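Local coordinates for protein putative prolyl-tRNA synthetase (Leishmania major, PDB 5XIL) that probably charges tRNA(Pro) with L-proline at the expense of ATP, the translation step carried out by prolyl-tRNA synthetases, at residues 296-301 against 338-343; 414-419 against 503-508; 241-246 against 257-262. One frame throughout, in Å; residues are numbered along the deposited sequence.

Contact 1: residues 296-301 against 338-343; sequences IPVGIT and YSPGWR
The CA atoms of Val298 and Pro340 are the nearest pair across the segments, 6.3 Å apart, where the end of strand 293-297 passes the first turn of helix 340-350. No hydrogen bond joins the two segments; Ile296 and Val298 bond through their backbones to strand 354-358, one of two parallel neighbours. Both segments belong to the anticodon-binding domain, a mixed sheet with helices packed on it, and here the start of a helix settles against the strand end.

Pro340 presents its ring to the strand. Pro340 CB lies 4.0 Å from CG1 of Val298, while Pro340 CG comes to 3.8 Å from the carbonyl O of Pro297. Ile296 sends its two branches to different places: CD1 reaches the backbone of Arg343, 4.1 Å from its C, while chi1 of -56° places CG1 beside the backbone N and leaves CG2 anti to it, over one face of the Arg343 guanidinium. Pro297 meets the same group obliquely, its CG 3.9 Å from Arg343 NH1, the two side chains crossing at about a right angle.

Arg343 bends at chi3 (-91°), which turns the guanidinium back under the helix start. There Arg343 NE donates to Ser339 O over 3.2 Å in a nearly straight bond, above the carbonyl plane, while Arg343 N comes to that oxygen from the opposite face. NH2 adds a weak bond to Tyr338 O, and NH1 donates to Asp333 O. Ser339 itself is the N-cap, its OG accepting from Trp342 N at 3.0 Å.

Ile296, Pro297 and Val298 thus give hydrocarbon, while the carbonyls of Tyr338, Ser339 and Asp333 hold the buried guanidinium; those oxygens probably offset its charge, while Ile296 CG2 lies over one face.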
loop_
_atom_site.group_PDB
_atom_site.type_symbol
_atom_site.label_atom_id
_atom_site.label_comp_id
_atom_site.label_asym_id
_atom_site.label_seq_id
_atom_site.Cartn_x
_atom_site.Cartn_y
_atom_site.Cartn_z
ATOM N N ILE A 296 29.967 8.687 4.930
ATOM C CA ILE A 296 31.107 7.903 4.598
ATOM C C ILE A 296 32.318 8.475 5.350
ATOM O O ILE A 296 32.600 9.656 5.190
ATOM C CB ILE A 296 31.378 7.996 3.110
ATOM C CG1 ILE A 296 30.116 7.566 2.322
ATOM C CG2 ILE A 296 32.614 7.195 2.745
ATOM C CD1 ILE A 296 30.205 7.750 0.828
ATOM N N PRO A 297 33.014 7.628 6.147
ATOM C CA PRO A 297 34.203 8.084 6.851
ATOM C C PRO A 297 35.368 8.314 5.861
ATOM O O PRO A 297 35.530 7.605 4.828
ATOM C CB PRO A 297 34.447 6.962 7.890
ATOM C CG PRO A 297 34.044 5.742 7.125
ATOM C CD PRO A 297 32.791 6.187 6.376
ATOM N N VAL A 298 36.138 9.353 6.111
ATOM C CA VAL A 298 37.291 9.677 5.279
ATOM C C VAL A 298 38.493 10.082 6.177
ATOM O O VAL A 298 38.345 10.267 7.380
ATOM C CB VAL A 298 37.027 10.837 4.323
ATOM C CG1 VAL A 298 35.848 10.542 3.371
ATOM C CG2 VAL A 298 36.756 12.118 5.119
ATOM N N GLY A 299 39.666 10.186 5.557
ATOM C CA GLY A 299 40.902 10.647 6.211
ATOM C C GLY A 299 41.512 9.621 7.127
ATOM O O GLY A 299 42.233 9.991 8.033
ATOM N N ILE A 300 41.216 8.341 6.911
ATOM C CA ILE A 300 41.801 7.278 7.732
ATOM C C ILE A 300 43.011 6.673 7.026
ATOM O O ILE A 300 42.872 6.171 5.920
ATOM C CB ILE A 300 40.763 6.173 7.989
ATOM C CG1 ILE A 300 39.616 6.742 8.828
ATOM C CG2 ILE A 300 41.409 4.968 8.651
ATOM C CD1 ILE A 300 38.412 5.835 8.930
ATOM N N THR A 301 44.176 6.707 7.684
ATOM C CA THR A 301 45.486 6.380 7.065
ATOM C C THR A 301 46.253 5.257 7.800
ATOM O O THR A 301 45.785 4.771 8.830
ATOM C CB THR A 301 46.422 7.610 7.115
ATOM O OG1 THR A 301 46.874 7.794 8.471
ATOM C CG2 THR A 301 45.726 8.866 6.616
ATOM N N TYR A 338 36.666 -1.038 0.534
ATOM C CA TYR A 338 36.666 -0.153 -0.614
ATOM C C TYR A 338 37.200 1.180 -0.149
ATOM O O TYR A 338 36.942 1.600 1.012
ATOM C CB TYR A 338 35.251 0.092 -1.127
ATOM C CG TYR A 338 34.525 -1.116 -1.632
ATOM C CD1 TYR A 338 34.934 -1.755 -2.808
ATOM C CD2 TYR A 338 33.385 -1.604 -0.967
ATOM C CE1 TYR A 338 34.260 -2.875 -3.285
ATOM C CE2 TYR A 338 32.684 -2.703 -1.450
ATOM C CZ TYR A 338 33.125 -3.335 -2.605
ATOM O OH TYR A 338 32.443 -4.432 -3.074
ATOM N N SER A 339 37.922 1.851 -1.047
ATOM C CA SER A 339 38.341 3.245 -0.806
ATOM C C SER A 339 37.078 4.113 -0.540
ATOM O O SER A 339 35.929 3.707 -0.908
ATOM C CB SER A 339 39.131 3.800 -2.010
ATOM O OG SER A 339 38.357 3.808 -3.220
ATOM N N PRO A 340 37.257 5.257 0.155
ATOM C CA PRO A 340 36.132 6.200 0.184
ATOM C C PRO A 340 35.733 6.625 -1.210
ATOM O O PRO A 340 34.572 6.775 -1.445
ATOM C CB PRO A 340 36.652 7.407 1.019
ATOM C CG PRO A 340 37.733 6.790 1.901
ATOM C CD PRO A 340 38.314 5.612 1.131
ATOM N N GLY A 341 36.683 6.816 -2.122
ATOM C CA GLY A 341 36.346 7.184 -3.488
ATOM C C GLY A 341 35.407 6.203 -4.181
ATOM O O GLY A 341 34.469 6.602 -4.866
ATOM N N TRP A 342 35.686 4.920 -4.053
ATOM C CA TRP A 342 34.822 3.901 -4.602
ATOM C C TRP A 342 33.408 4.012 -4.009
ATOM O O TRP A 342 32.383 3.880 -4.724
ATOM C CB TRP A 342 35.356 2.517 -4.261
ATOM C CG TRP A 342 34.645 1.391 -4.926
ATOM C CD1 TRP A 342 35.073 0.709 -6.063
ATOM C CD2 TRP A 342 33.396 0.762 -4.524
ATOM N NE1 TRP A 342 34.144 -0.263 -6.395
ATOM C CE2 TRP A 342 33.121 -0.266 -5.472
ATOM C CE3 TRP A 342 32.466 0.992 -3.484
ATOM C CZ2 TRP A 342 31.958 -1.066 -5.403
ATOM C CZ3 TRP A 342 31.324 0.194 -3.410
ATOM C CH2 TRP A 342 31.078 -0.827 -4.377
ATOM N N ARG A 343 33.350 4.163 -2.691
ATOM C CA ARG A 343 32.052 4.344 -2.027
ATOM C C ARG A 343 31.385 5.643 -2.534
ATOM O O ARG A 343 30.176 5.647 -2.772
ATOM C CB ARG A 343 32.210 4.319 -0.513
ATOM C CG ARG A 343 32.487 2.935 0.040
ATOM C CD ARG A 343 32.808 3.006 1.509
ATOM N NE ARG A 343 34.238 3.144 1.704
ATOM C CZ ARG A 343 34.837 3.279 2.891
ATOM N NH1 ARG A 343 34.138 3.377 4.024
ATOM N NH2 ARG A 343 36.164 3.300 2.922
#

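Contact 2: residues 414-419 against 503-508; sequences RVRVTE and TTWVLF
Trp505 has its CG anti to its own carbonyl carbon (chi1 -65°), which carries the indole across to Arg416, whose chain bends at chi3 (82°) and passes over one face of the six-membered ring. CD of Arg416 stands 3.6 Å from the centroid of that Trp505 ring, a CH-pi contact over the face. Beyond it CZ of Arg416 is 5.0 Å from the same Trp505 centroid, in cation-pi range, but the guanidinium stands nearly upright on the ring, the planes 80° apart, and points an edge at CZ2. The closer approach of CG is too short to be trusted.

Behind these side chains, strands 414-416 and 504-509 both pair with strand 432-437, the first parallel and the second antiparallel, so the contact bridges over an intervening strand of the C-terminal zinc-binding domain. Thr418 adds CG2 obliquely, 4.2 Å from CH2 of Trp505. At the other end CD of Arg414 meets CD1 of Leu507 at 4.0 Å, their side chains crossing at about a right angle.

Glu486 ties both key residues together: its carboxylate makes a salt bridge with NH2 of Arg416, and its carbonyl O accepts from NE1 of Trp505. The aliphatic part of the arginine thus lies on the indole while its charge is answered by Glu486, so the cation-pi term is probably a modest addition to a hydrophobic contact.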
loop_
_atom_site.group_PDB
_atom_site.type_symbol
_atom_site.label_atom_id
_atom_site.label_comp_id
_atom_site.label_asym_id
_atom_site.label_seq_id
_atom_site.Cartn_x
_atom_site.Cartn_y
_atom_site.Cartn_z
ATOM N N ARG A 414 10.157 24.180 -25.231
ATOM C CA ARG A 414 8.777 24.313 -25.667
ATOM C C ARG A 414 8.918 25.461 -26.636
ATOM O O ARG A 414 9.208 26.584 -26.223
ATOM C CB ARG A 414 7.871 24.700 -24.501
ATOM C CG ARG A 414 6.386 24.640 -24.823
ATOM C CD ARG A 414 5.607 23.956 -23.712
ATOM N NE ARG A 414 5.231 24.888 -22.653
ATOM C CZ ARG A 414 5.404 24.653 -21.356
ATOM N NH1 ARG A 414 5.948 23.514 -20.953
ATOM N NH2 ARG A 414 5.031 25.559 -20.461
ATOM N N VAL A 415 8.723 25.205 -27.922
ATOM C CA VAL A 415 8.973 26.278 -28.875
ATOM C C VAL A 415 7.710 26.670 -29.625
ATOM O O VAL A 415 7.065 25.820 -30.219
ATOM C CB VAL A 415 10.075 25.854 -29.858
ATOM C CG1 VAL A 415 10.341 26.927 -30.877
ATOM C CG2 VAL A 415 11.375 25.470 -29.085
ATOM N N ARG A 416 7.301 27.937 -29.570
ATOM C CA ARG A 416 6.071 28.368 -30.269
ATOM C C ARG A 416 6.387 28.676 -31.762
ATOM O O ARG A 416 7.081 29.653 -32.045
ATOM C CB ARG A 416 5.410 29.523 -29.512
ATOM C CG ARG A 416 3.891 29.427 -29.481
ATOM C CD ARG A 416 3.273 30.155 -28.287
ATOM N NE ARG A 416 3.088 31.603 -28.412
ATOM C CZ ARG A 416 3.784 32.503 -27.708
ATOM N NH1 ARG A 416 4.745 32.073 -26.870
ATOM N NH2 ARG A 416 3.549 33.823 -27.835
ATOM N N VAL A 417 5.818 27.845 -32.672
ATOM C CA VAL A 417 6.090 27.744 -34.066
ATOM C C VAL A 417 4.846 28.240 -34.815
ATOM O O VAL A 417 3.767 27.714 -34.585
ATOM C CB VAL A 417 6.425 26.338 -34.510
ATOM C CG1 VAL A 417 6.498 26.174 -36.047
ATOM C CG2 VAL A 417 7.740 25.881 -33.910
ATOM N N THR A 418 4.985 29.226 -35.663
ATOM C CA THR A 418 3.840 29.666 -36.489
ATOM C C THR A 418 3.960 29.430 -37.971
ATOM O O THR A 418 2.986 29.672 -38.687
ATOM C CB THR A 418 3.637 31.155 -36.349
ATOM O OG1 THR A 418 4.836 31.813 -36.750
ATOM C CG2 THR A 418 3.378 31.516 -34.929
ATOM N N GLU A 419 5.145 29.081 -38.453
ATOM C CA GLU A 419 5.381 28.765 -39.830
ATOM C C GLU A 419 5.731 27.282 -40.050
ATOM O O GLU A 419 6.680 26.751 -39.465
ATOM C CB GLU A 419 6.489 29.690 -40.362
ATOM C CG GLU A 419 6.422 31.139 -39.822
ATOM C CD GLU A 419 5.207 31.958 -40.261
ATOM O OE1 GLU A 419 4.962 31.929 -41.489
ATOM O OE2 GLU A 419 4.509 32.625 -39.418
ATOM N N THR A 503 -7.894 28.334 -33.610
ATOM C CA THR A 503 -8.682 28.588 -32.421
ATOM C C THR A 503 -7.991 28.302 -31.117
ATOM O O THR A 503 -8.492 28.698 -30.068
ATOM C CB THR A 503 -9.980 27.735 -32.458
ATOM O OG1 THR A 503 -9.650 26.342 -32.527
ATOM C CG2 THR A 503 -10.774 28.104 -33.742
ATOM N N THR A 504 -6.870 27.583 -31.146
ATOM C CA THR A 504 -6.162 27.328 -29.865
ATOM C C THR A 504 -4.691 27.121 -30.218
ATOM O O THR A 504 -4.368 26.939 -31.384
ATOM C CB THR A 504 -6.775 26.080 -29.211
ATOM O OG1 THR A 504 -6.227 25.861 -27.906
ATOM C CG2 THR A 504 -6.588 24.863 -30.051
ATOM N N TRP A 505 -3.815 27.072 -29.205
ATOM C CA TRP A 505 -2.470 26.520 -29.390
ATOM C C TRP A 505 -2.502 25.098 -28.945
ATOM O O TRP A 505 -3.188 24.789 -28.000
ATOM C CB TRP A 505 -1.463 27.292 -28.541
ATOM C CG TRP A 505 -1.299 28.726 -28.949
ATOM C CD1 TRP A 505 -2.051 29.785 -28.557
ATOM C CD2 TRP A 505 -0.287 29.257 -29.801
ATOM N NE1 TRP A 505 -1.564 30.949 -29.099
ATOM C CE2 TRP A 505 -0.490 30.663 -29.869
ATOM C CE3 TRP A 505 0.746 28.694 -30.515
ATOM C CZ2 TRP A 505 0.335 31.511 -30.610
ATOM C CZ3 TRP A 505 1.541 29.501 -31.272
ATOM C CH2 TRP A 505 1.335 30.931 -31.313
ATOM N N VAL A 506 -1.792 24.211 -29.597
ATOM C CA VAL A 506 -1.737 22.814 -29.132
ATOM C C VAL A 506 -0.253 22.436 -29.089
ATOM O O VAL A 506 0.556 23.014 -29.806
ATOM C CB VAL A 506 -2.542 21.872 -30.065
ATOM C CG1 VAL A 506 -1.996 21.852 -31.443
ATOM C CG2 VAL A 506 -2.606 20.403 -29.576
ATOM N N LEU A 507 0.087 21.559 -28.173
ATOM C CA LEU A 507 1.426 21.033 -28.027
ATOM C C LEU A 507 1.610 19.791 -28.848
ATOM O O LEU A 507 0.865 18.805 -28.644
ATOM C CB LEU A 507 1.645 20.774 -26.531
ATOM C CG LEU A 507 2.988 20.260 -26.105
ATOM C CD1 LEU A 507 4.028 21.337 -26.283
ATOM C CD2 LEU A 507 2.865 19.827 -24.636
ATOM N N PHE A 508 2.602 19.854 -29.762
ATOM C CA PHE A 508 2.990 18.769 -30.654
ATOM C C PHE A 508 4.398 18.290 -30.284
ATOM O O PHE A 508 5.192 19.053 -29.725
ATOM C CB PHE A 508 3.136 19.221 -32.045
ATOM C CG PHE A 508 1.851 19.565 -32.766
ATOM C CD1 PHE A 508 1.189 18.604 -33.481
ATOM C CD2 PHE A 508 1.453 20.841 -32.852
ATOM C CE1 PHE A 508 0.042 18.944 -34.240
ATOM C CE2 PHE A 508 0.323 21.188 -33.598
ATOM C CZ PHE A 508 -0.370 20.253 -34.267
#

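Contact 3: residues 241-246 against 257-262; sequences FDIRFQ and PWQNSW
Ile243 lays its CG2 branch against the ring of Pro257, 3.6 Å from CG, the two side chains crossing at about a right angle. The site is the open end of the beta hairpin formed by strands 245-247 and 253-265 in the class II synthetase core, where the chain arrives from helix 236-241 through a Schellman motif at Asp242. Phe245 is still bonded to Leu255 by its backbone, but the segments then diverge, with CA of Arg244 and CA of Pro257 6.6 Å apart and no hydrogen bond between the segments. Pro257, which has no N-H to donate, packs its ring here: its CD lies 3.5 Å from the carbonyl O of Ile243.

Phe245 meets another part of the same ring. Its chi1 of 63° sets CG between the backbone N and the carbonyl carbon, and the ring then slides past the proline in the opposite direction. The ring turns an edge to it, with N of Pro257 near the ring plane and Pro257 CD 4.0 Å from Phe245 CE1. The pyrrolidine thus touches both a branched aliphatic and an aromatic rim.

Helix 111-122 lies against this corner, with Tyr119 and Ala120 on Ile243 and Tyr116 on Gln259. Further along the strand, Gln259 extends straight beyond CG toward Ile243, and its amide oxygen OE1 ends 3.5 Å from the CD1 methyl.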
loop_
_atom_site.group_PDB
_atom_site.type_symbol
_atom_site.label_atom_id
_atom_site.label_comp_id
_atom_site.label_asym_id
_atom_site.label_seq_id
_atom_site.Cartn_x
_atom_site.Cartn_y
_atom_site.Cartn_z
ATOM N N PHE A 241 -23.466 -1.249 -20.594
ATOM C CA PHE A 241 -23.526 -2.207 -19.492
ATOM C C PHE A 241 -24.834 -2.094 -18.731
ATOM O O PHE A 241 -25.016 -2.713 -17.714
ATOM C CB PHE A 241 -22.338 -2.005 -18.535
ATOM C CG PHE A 241 -21.072 -2.524 -19.096
ATOM C CD1 PHE A 241 -20.762 -3.866 -18.965
ATOM C CD2 PHE A 241 -20.220 -1.700 -19.823
ATOM C CE1 PHE A 241 -19.579 -4.390 -19.521
ATOM C CE2 PHE A 241 -19.044 -2.222 -20.383
ATOM C CZ PHE A 241 -18.719 -3.562 -20.220
ATOM N N ASP A 242 -25.765 -1.327 -19.289
ATOM C CA ASP A 242 -27.085 -1.227 -18.692
ATOM C C ASP A 242 -27.016 -0.778 -17.214
ATOM O O ASP A 242 -27.654 -1.409 -16.352
ATOM C CB ASP A 242 -27.802 -2.580 -18.862
ATOM C CG ASP A 242 -28.102 -2.888 -20.341
ATOM O OD1 ASP A 242 -28.649 -1.998 -21.030
ATOM O OD2 ASP A 242 -27.792 -3.997 -20.804
ATOM N N ILE A 243 -26.221 0.256 -16.967
ATOM C CA ILE A 243 -26.127 0.949 -15.691
ATOM C C ILE A 243 -27.150 2.077 -15.788
ATOM O O ILE A 243 -27.113 2.900 -16.707
ATOM C CB ILE A 243 -24.733 1.498 -15.442
ATOM C CG1 ILE A 243 -23.698 0.370 -15.560
ATOM C CG2 ILE A 243 -24.635 2.103 -14.010
ATOM C CD1 ILE A 243 -22.225 0.843 -15.650
ATOM N N ARG A 244 -28.120 2.053 -14.873
ATOM C CA ARG A 244 -29.263 2.936 -14.942
ATOM C C ARG A 244 -29.856 3.110 -13.565
ATOM O O ARG A 244 -29.701 2.254 -12.740
ATOM C CB ARG A 244 -30.323 2.305 -15.855
ATOM C CG ARG A 244 -30.489 0.797 -15.539
ATOM C CD ARG A 244 -31.577 0.105 -16.339
ATOM N NE ARG A 244 -32.868 0.686 -15.961
ATOM C CZ ARG A 244 -34.056 0.292 -16.404
ATOM N NH1 ARG A 244 -34.165 -0.714 -17.261
ATOM N NH2 ARG A 244 -35.139 0.911 -15.968
ATOM N N PHE A 245 -30.545 4.221 -13.353
ATOM C CA PHE A 245 -31.353 4.390 -12.179
ATOM C C PHE A 245 -32.541 5.311 -12.511
ATOM O O PHE A 245 -32.479 6.150 -13.408
ATOM C CB PHE A 245 -30.494 4.974 -11.034
ATOM C CG PHE A 245 -29.948 6.342 -11.333
ATOM C CD1 PHE A 245 -28.845 6.504 -12.185
ATOM C CD2 PHE A 245 -30.533 7.486 -10.783
ATOM C CE1 PHE A 245 -28.380 7.771 -12.483
ATOM C CE2 PHE A 245 -30.056 8.749 -11.078
ATOM C CZ PHE A 245 -28.989 8.887 -11.959
ATOM N N GLN A 246 -33.617 5.168 -11.748
ATOM C CA GLN A 246 -34.775 6.067 -11.933
ATOM C C GLN A 246 -34.460 7.446 -11.424
ATOM O O GLN A 246 -33.811 7.617 -10.362
ATOM C CB GLN A 246 -36.021 5.526 -11.188
ATOM C CG GLN A 246 -36.557 4.200 -11.738
ATOM C CD GLN A 246 -36.757 4.254 -13.232
ATOM O OE1 GLN A 246 -35.869 3.881 -13.987
ATOM N NE2 GLN A 246 -37.906 4.784 -13.673
ATOM N N PRO A 257 -25.729 6.961 -15.261
ATOM C CA PRO A 257 -24.708 7.708 -14.532
ATOM C C PRO A 257 -23.604 8.192 -15.460
ATOM O O PRO A 257 -23.384 7.571 -16.501
ATOM C CB PRO A 257 -24.082 6.678 -13.618
ATOM C CG PRO A 257 -25.057 5.596 -13.506
ATOM C CD PRO A 257 -25.859 5.599 -14.786
ATOM N N TRP A 258 -22.894 9.230 -14.994
ATOM C CA TRP A 258 -21.720 9.770 -15.610
ATOM C C TRP A 258 -20.479 9.134 -14.980
ATOM O O TRP A 258 -20.274 9.202 -13.760
ATOM C CB TRP A 258 -21.751 11.257 -15.426
ATOM C CG TRP A 258 -22.977 11.877 -16.078
ATOM C CD1 TRP A 258 -24.264 11.946 -15.538
ATOM C CD2 TRP A 258 -23.080 12.395 -17.414
ATOM N NE1 TRP A 258 -25.125 12.496 -16.485
ATOM C CE2 TRP A 258 -24.429 12.794 -17.619
ATOM C CE3 TRP A 258 -22.152 12.639 -18.425
ATOM C CZ2 TRP A 258 -24.861 13.393 -18.808
ATOM C CZ3 TRP A 258 -22.579 13.192 -19.596
ATOM C CH2 TRP A 258 -23.934 13.529 -19.796
ATOM N N GLN A 259 -19.657 8.508 -15.808
ATOM C CA GLN A 259 -18.523 7.761 -15.342
ATOM C C GLN A 259 -17.178 8.397 -15.750
ATOM O O GLN A 259 -17.053 9.145 -16.724
ATOM C CB GLN A 259 -18.607 6.321 -15.889
ATOM C CG GLN A 259 -19.658 5.505 -15.186
ATOM C CD GLN A 259 -19.805 4.139 -15.760
ATOM O OE1 GLN A 259 -20.700 3.870 -16.582
ATOM N NE2 GLN A 259 -18.893 3.275 -15.398
ATOM N N ASN A 260 -16.186 8.108 -14.938
ATOM C CA ASN A 260 -14.814 8.440 -15.250
ATOM C C ASN A 260 -13.906 7.293 -14.857
ATOM O O ASN A 260 -14.305 6.347 -14.161
ATOM C CB ASN A 260 -14.397 9.752 -14.582
ATOM C CG ASN A 260 -14.362 9.683 -13.030
ATOM O OD1 ASN A 260 -13.899 8.726 -12.430
ATOM N ND2 ASN A 260 -14.847 10.732 -12.401
ATOM N N SER A 261 -12.695 7.344 -15.394
ATOM C CA SER A 261 -11.671 6.421 -15.041
ATOM C C SER A 261 -10.321 7.119 -15.157
ATOM O O SER A 261 -10.184 8.094 -15.842
ATOM C CB SER A 261 -11.717 5.100 -15.811
ATOM O OG SER A 261 -11.328 5.296 -17.113
ATOM N N TRP A 262 -9.345 6.585 -14.451
ATOM C CA TRP A 262 -8.101 7.296 -14.298
ATOM C C TRP A 262 -7.060 6.353 -13.817
ATOM O O TRP A 262 -7.383 5.492 -13.027
ATOM C CB TRP A 262 -8.309 8.504 -13.366
ATOM C CG TRP A 262 -9.342 8.339 -12.252
ATOM C CD1 TRP A 262 -10.701 8.577 -12.348
ATOM C CD2 TRP A 262 -9.135 7.927 -10.910
ATOM N NE1 TRP A 262 -11.324 8.295 -11.195
ATOM C CE2 TRP A 262 -10.406 7.949 -10.270
ATOM C CE3 TRP A 262 -7.999 7.645 -10.136
ATOM C CZ2 TRP A 262 -10.578 7.655 -8.922
ATOM C CZ3 TRP A 262 -8.177 7.324 -8.814
ATOM C CH2 TRP A 262 -9.464 7.342 -8.216
#

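The three contacts follow in series along the chain, contact 3 first, then contact 1, then contact 2, and none touches another. Contact 1, in the anticodon-binding domain, lies on the opposite side of the chain's centre from the other two; its centre is about 52 Å from contact 2's and about 62 Å from contact 3's. Contacts 2 and 3 are nearer neighbours, with closest atoms about 19 Å apart. Only contact 2 lies near metal sites: Arg414 follows His413, which with Glu219 forms a magnesium site, the side chain of Thr418 is about 5 Å from a bound magnesium ion, and Glu419, a magnesium ligand in a structure of this protein, lacks that ion here.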